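Local coordinates for nitrate transport protein (Xanthomonas axonopodis pv. citri, PDB 3KSX) that probably captures alkanesulfonates in the periplasm for uptake by an ABC transporter, and is held here in complex with the sulfonate buffer MOPS, at residues A[90-95]-A[141-146]; A[208-213]-A[284-289]. All blocks are in the same frame, centred on the assembly; numbering follows the deposited sequence.

Contact 1 (90-95 with 141-146) and contact 2 (208-213 with 284-289) have centres about 11 Å apart and follow one another along the chain. Helix 88-95 follows strand 82-86 of one five-stranded mixed sheet, whereas helix 141-152 follows strand 133-136 of the other, so contact 1 spans the two lobes of a periplasmic binding protein. Contact 2 lies where the chain, back from the second lobe, enters strand 212-217 of the first sheet, packed against helix 281-296. The two touch directly: Leu91 CG lies 3.3 Å from Gln287 NE2, and Asn144 packs on Leu209. Both contacts therefore belong to one region where the lobes meet.

Contact 1: A[90-95]-A[141-146]; sequences PLFAQA and SAHNLL
His143 brings its imidazole up to the far end of the Phe92 ring, and the meeting of these two aromatic side chains accounts for the whole contact. The His143 side chain can be followed outward. CB points toward helix 88-95 but stops well short of it, 5.8 Å from Phe92 CZ. With CG anti to the backbone N (chi1 -159°), the ring is carried forward from the helix surface, and His143 CG is still 5.0 Å from Phe92 CZ. The next atom, ND1, comes to 4.0 Å from Phe92 CZ; it is also hydrogen-bonded to the backbone N of Gly139, just ahead of the helix, which restricts rotation of the imidazole. CE1 makes the closest approach, 3.9 Å from Phe92 CZ, and beyond it NE2 turns away again, at 4.9 Å from the same carbon. The ring centroids are 5.7 Å apart and the planes meet at 43°, an oblique pairing. Only 62 Å² is buried between the segments, consistent with a single point of contact between these two helical segments. The Phe136 ring, at the end of strand 133-136, meets the imidazole too, with planes at about 55°. At the start of the same helix, Ser141 N donates a hydrogen bond to a MOPS oxygen, placing this bridge close to the ligand-binding cleft. Helix 281-296 lies next to both segments: its Phe294 touches Phe92 from one lobe and Asn144 from the other, while helix 88-95 rests on strand 100-106 through Pro90, Leu91 and Ala93.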
loop_
_atom_site.group_PDB
_atom_site.type_symbol
_atom_site.label_atom_id
_atom_site.label_comp_id
_atom_site.label_asym_id
_atom_site.label_seq_id
_atom_site.Cartn_x
_atom_site.Cartn_y
_atom_site.Cartn_z
ATOM N N PRO A 90 -0.767 9.299 0.404
ATOM C CA PRO A 90 -1.479 10.505 0.056
ATOM C C PRO A 90 -1.400 11.609 1.084
ATOM O O PRO A 90 -1.492 12.773 0.713
ATOM C CB PRO A 90 -2.933 10.066 -0.172
ATOM C CG PRO A 90 -3.044 8.669 0.399
ATOM C CD PRO A 90 -1.630 8.099 0.431
ATOM N N LEU A 91 -1.247 11.261 2.370
ATOM C CA LEU A 91 -1.106 12.249 3.428
ATOM C C LEU A 91 0.213 12.993 3.202
ATOM O O LEU A 91 0.311 14.225 3.281
ATOM C CB LEU A 91 -1.136 11.533 4.791
ATOM C CG LEU A 91 -2.512 10.987 5.197
ATOM C CD1 LEU A 91 -2.426 10.176 6.533
ATOM C CD2 LEU A 91 -3.537 12.095 5.226
ATOM N N PHE A 92 1.252 12.227 2.900
ATOM C CA PHE A 92 2.531 12.908 2.637
ATOM C C PHE A 92 2.440 13.727 1.385
ATOM O O PHE A 92 2.986 14.770 1.356
ATOM C CB PHE A 92 3.702 11.897 2.534
ATOM C CG PHE A 92 4.325 11.565 3.857
ATOM C CD1 PHE A 92 3.585 10.907 4.848
ATOM C CD2 PHE A 92 5.665 11.866 4.130
ATOM C CE1 PHE A 92 4.162 10.620 6.106
ATOM C CE2 PHE A 92 6.249 11.535 5.413
ATOM C CZ PHE A 92 5.488 10.934 6.378
ATOM N N ALA A 93 1.804 13.237 0.317
ATOM C CA ALA A 93 1.604 14.045 -0.909
ATOM C C ALA A 93 0.797 15.337 -0.717
ATOM O O ALA A 93 1.252 16.389 -1.166
ATOM C CB ALA A 93 0.978 13.179 -2.008
ATOM N N GLN A 94 -0.365 15.269 -0.023
ATOM C CA GLN A 94 -1.143 16.459 0.409
ATOM C C GLN A 94 -0.302 17.427 1.218
ATOM O O GLN A 94 -0.315 18.659 0.950
ATOM C CB GLN A 94 -2.313 15.993 1.259
ATOM C CG GLN A 94 -3.465 15.373 0.454
ATOM C CD GLN A 94 -4.692 15.099 1.316
ATOM O OE1 GLN A 94 -4.755 14.101 1.985
ATOM N NE2 GLN A 94 -5.681 16.039 1.300
ATOM N N ALA A 95 0.433 16.941 2.211
ATOM C CA ALA A 95 1.323 17.808 2.986
ATOM C C ALA A 95 2.332 18.594 2.153
ATOM O O ALA A 95 2.741 19.717 2.529
ATOM C CB ALA A 95 2.030 17.016 4.048
ATOM N N SER A 141 2.493 2.859 4.221
ATOM C CA SER A 141 1.767 2.191 5.315
ATOM C C SER A 141 2.610 1.586 6.452
ATOM O O SER A 141 2.157 1.560 7.590
ATOM C CB SER A 141 0.857 1.057 4.758
ATOM O OG SER A 141 1.659 -0.007 4.157
ATOM N N ALA A 142 3.856 1.188 6.172
ATOM C CA ALA A 142 4.793 0.604 7.188
ATOM C C ALA A 142 5.286 1.659 8.139
ATOM O O ALA A 142 5.502 1.390 9.291
ATOM C CB ALA A 142 5.985 -0.102 6.463
ATOM N N HIS A 143 5.351 2.915 7.677
ATOM C CA HIS A 143 5.708 4.048 8.564
ATOM C C HIS A 143 4.630 4.205 9.634
ATOM O O HIS A 143 4.956 4.278 10.801
ATOM C CB HIS A 143 5.780 5.318 7.724
ATOM C CG HIS A 143 6.583 6.419 8.312
ATOM N ND1 HIS A 143 7.020 7.480 7.552
ATOM C CD2 HIS A 143 6.974 6.676 9.583
ATOM C CE1 HIS A 143 7.665 8.350 8.332
ATOM N NE2 HIS A 143 7.636 7.888 9.569
ATOM N N ASN A 144 3.358 4.184 9.229
ATOM C CA ASN A 144 2.252 4.216 10.220
ATOM C C ASN A 144 2.179 2.930 11.119
ATOM O O ASN A 144 1.953 3.006 12.363
ATOM C CB ASN A 144 0.886 4.463 9.534
ATOM C CG ASN A 144 -0.255 4.449 10.532
ATOM O OD1 ASN A 144 -0.295 5.300 11.431
ATOM N ND2 ASN A 144 -1.193 3.504 10.381
ATOM N N LEU A 145 2.360 1.733 10.522
ATOM C CA LEU A 145 2.442 0.496 11.332
ATOM C C LEU A 145 3.519 0.622 12.429
ATOM O O LEU A 145 3.252 0.325 13.621
ATOM C CB LEU A 145 2.791 -0.716 10.475
ATOM C CG LEU A 145 3.073 -1.982 11.309
ATOM C CD1 LEU A 145 1.679 -2.534 11.583
ATOM C CD2 LEU A 145 3.905 -2.994 10.546
ATOM N N LEU A 146 4.722 1.081 12.041
ATOM C CA LEU A 146 5.796 1.245 12.997
ATOM C C LEU A 146 5.467 2.241 14.104
ATOM O O LEU A 146 5.656 1.950 15.276
ATOM C CB LEU A 146 7.096 1.603 12.261
ATOM C CG LEU A 146 8.423 1.561 12.959
ATOM C CD1 LEU A 146 8.670 0.246 13.682
ATOM C CD2 LEU A 146 9.513 1.847 11.890
#

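Contact 2: A[208-213]-A[284-289]; sequences GLTGGF and IKAQQA
Gln287 OE1 approaches the C-H edge of the Phe213 ring close to the ring plane, a weakly polar contact 3.3 Å from Phe213 CE2. The amide is turned steeply to the ring, the planes being 68° apart, and the two side chains run past each other in opposite directions. Beside them Thr210 faces the same helix: its OG1 packs 3.6 Å from Ala286 CB, and its CG2 lies 4.1 Å from Gln287 OE1. A water joins the polar ends, accepting from Thr210 OG1 at 2.7 Å and donating to Gln287 OE1 at 2.8 Å. The amide reaches this place because CG is anti to the backbone N (chi1 -176°) and the chain then bends at chi2 (66°). Phe213 stands near the start of strand 212-217, which runs antiparallel between strands 82-86 and 100-106; the sheet order 2-1-3-5-4, with this strand inserted after the excursion into the other lobe, is that of a type II periplasmic binding protein. At Gly211 a beta carbon would press on Thr210 O, so glycine suits the turn into it. Further out, Gln287 NE2 is hydrogen-bonded to Asp87 O and to Tyr102 OH, two bonds that fix the amide's rotation and leave OE1 for the water. Tyr102 also meets the Phe213 ring edge-to-face. Thr210 O accepts from Trp105 NE1, and Gly212 pairs with Val106 through backbone hydrogen bonding.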
loop_
_atom_site.group_PDB
_atom_site.type_symbol
_atom_site.label_atom_id
_atom_site.label_comp_id
_atom_site.label_asym_id
_atom_site.label_seq_id
_atom_site.Cartn_x
_atom_site.Cartn_y
_atom_site.Cartn_z
ATOM N N GLY A 208 -6.614 -1.103 14.255
ATOM C CA GLY A 208 -7.625 -0.374 13.535
ATOM C C GLY A 208 -6.974 0.413 12.386
ATOM O O GLY A 208 -7.273 1.610 12.186
ATOM N N LEU A 209 -6.103 -0.281 11.601
ATOM C CA LEU A 209 -5.586 0.330 10.339
ATOM C C LEU A 209 -6.700 0.653 9.330
ATOM O O LEU A 209 -7.694 -0.094 9.181
ATOM C CB LEU A 209 -4.554 -0.660 9.704
ATOM C CG LEU A 209 -3.379 -1.037 10.533
ATOM C CD1 LEU A 209 -2.446 -1.964 9.763
ATOM C CD2 LEU A 209 -2.545 0.221 10.796
ATOM N N THR A 210 -6.512 1.759 8.632
ATOM C CA THR A 210 -7.494 2.261 7.712
ATOM C C THR A 210 -7.671 1.465 6.452
ATOM O O THR A 210 -8.804 1.270 5.951
ATOM C CB THR A 210 -7.189 3.738 7.354
ATOM O OG1 THR A 210 -7.136 4.515 8.552
ATOM C CG2 THR A 210 -8.296 4.344 6.421
ATOM N N GLY A 211 -6.549 1.032 5.904
ATOM C CA GLY A 211 -6.492 0.317 4.624
ATOM C C GLY A 211 -5.739 1.214 3.636
ATOM O O GLY A 211 -4.698 1.842 3.964
ATOM N N GLY A 212 -6.220 1.242 2.415
ATOM C CA GLY A 212 -5.468 2.001 1.400
ATOM C C GLY A 212 -6.484 2.721 0.501
ATOM O O GLY A 212 -7.711 2.653 0.735
ATOM N N PHE A 213 -5.980 3.326 -0.586
ATOM C CA PHE A 213 -6.835 4.194 -1.384
ATOM C C PHE A 213 -6.504 4.086 -2.859
ATOM O O PHE A 213 -5.352 3.731 -3.179
ATOM C CB PHE A 213 -6.713 5.651 -0.867
ATOM C CG PHE A 213 -7.232 5.838 0.525
ATOM C CD1 PHE A 213 -8.605 5.779 0.758
ATOM C CD2 PHE A 213 -6.390 5.971 1.603
ATOM C CE1 PHE A 213 -9.104 5.937 2.019
ATOM C CE2 PHE A 213 -6.890 6.103 2.898
ATOM C CZ PHE A 213 -8.279 6.058 3.094
ATOM N N ILE A 284 -13.101 8.147 6.137
ATOM C CA ILE A 284 -12.595 9.537 6.013
ATOM C C ILE A 284 -12.117 10.067 7.367
ATOM O O ILE A 284 -10.996 10.597 7.521
ATOM C CB ILE A 284 -13.636 10.432 5.353
ATOM C CG1 ILE A 284 -13.915 9.949 3.912
ATOM C CG2 ILE A 284 -13.054 11.911 5.320
ATOM C CD1 ILE A 284 -15.287 10.414 3.436
ATOM N N LYS A 285 -12.942 9.939 8.367
ATOM C CA LYS A 285 -12.560 10.291 9.755
ATOM C C LYS A 285 -11.278 9.578 10.194
ATOM O O LYS A 285 -10.408 10.232 10.836
ATOM C CB LYS A 285 -13.766 9.994 10.720
ATOM C CG LYS A 285 -14.939 11.011 10.501
ATOM C CD LYS A 285 -16.188 10.763 11.348
ATOM C CE LYS A 285 -15.987 10.996 12.805
ATOM N NZ LYS A 285 -16.007 12.447 13.134
ATOM N N ALA A 286 -11.171 8.267 9.899
ATOM C CA ALA A 286 -9.966 7.469 10.285
ATOM C C ALA A 286 -8.711 8.067 9.632
ATOM O O ALA A 286 -7.695 8.323 10.296
ATOM C CB ALA A 286 -10.180 5.938 9.918
ATOM N N GLN A 287 -8.873 8.430 8.353
ATOM C CA GLN A 287 -7.838 9.012 7.562
ATOM C C GLN A 287 -7.484 10.380 8.124
ATOM O O GLN A 287 -6.324 10.669 8.324
ATOM C CB GLN A 287 -8.268 9.088 6.079
ATOM C CG GLN A 287 -7.136 9.633 5.100
ATOM C CD GLN A 287 -5.936 8.700 4.993
ATOM O OE1 GLN A 287 -5.899 7.615 5.613
ATOM N NE2 GLN A 287 -4.986 9.057 4.126
ATOM N N GLN A 288 -8.467 11.230 8.462
ATOM C CA GLN A 288 -8.080 12.491 9.130
ATOM C C GLN A 288 -7.377 12.300 10.501
ATOM O O GLN A 288 -6.446 13.046 10.889
ATOM C CB GLN A 288 -9.379 13.289 9.377
ATOM C CG GLN A 288 -9.132 14.751 9.866
ATOM C CD GLN A 288 -8.231 15.530 8.965
ATOM O OE1 GLN A 288 -8.583 15.783 7.800
ATOM N NE2 GLN A 288 -7.056 15.951 9.478
ATOM N N ALA A 289 -7.820 11.303 11.274
ATOM C CA ALA A 289 -7.190 11.011 12.571
ATOM C C ALA A 289 -5.698 10.641 12.384
ATOM O O ALA A 289 -4.840 11.099 13.164
ATOM C CB ALA A 289 -7.952 9.910 13.261
HETATM O O HOH W 1 -5.209 6.232 7.910
#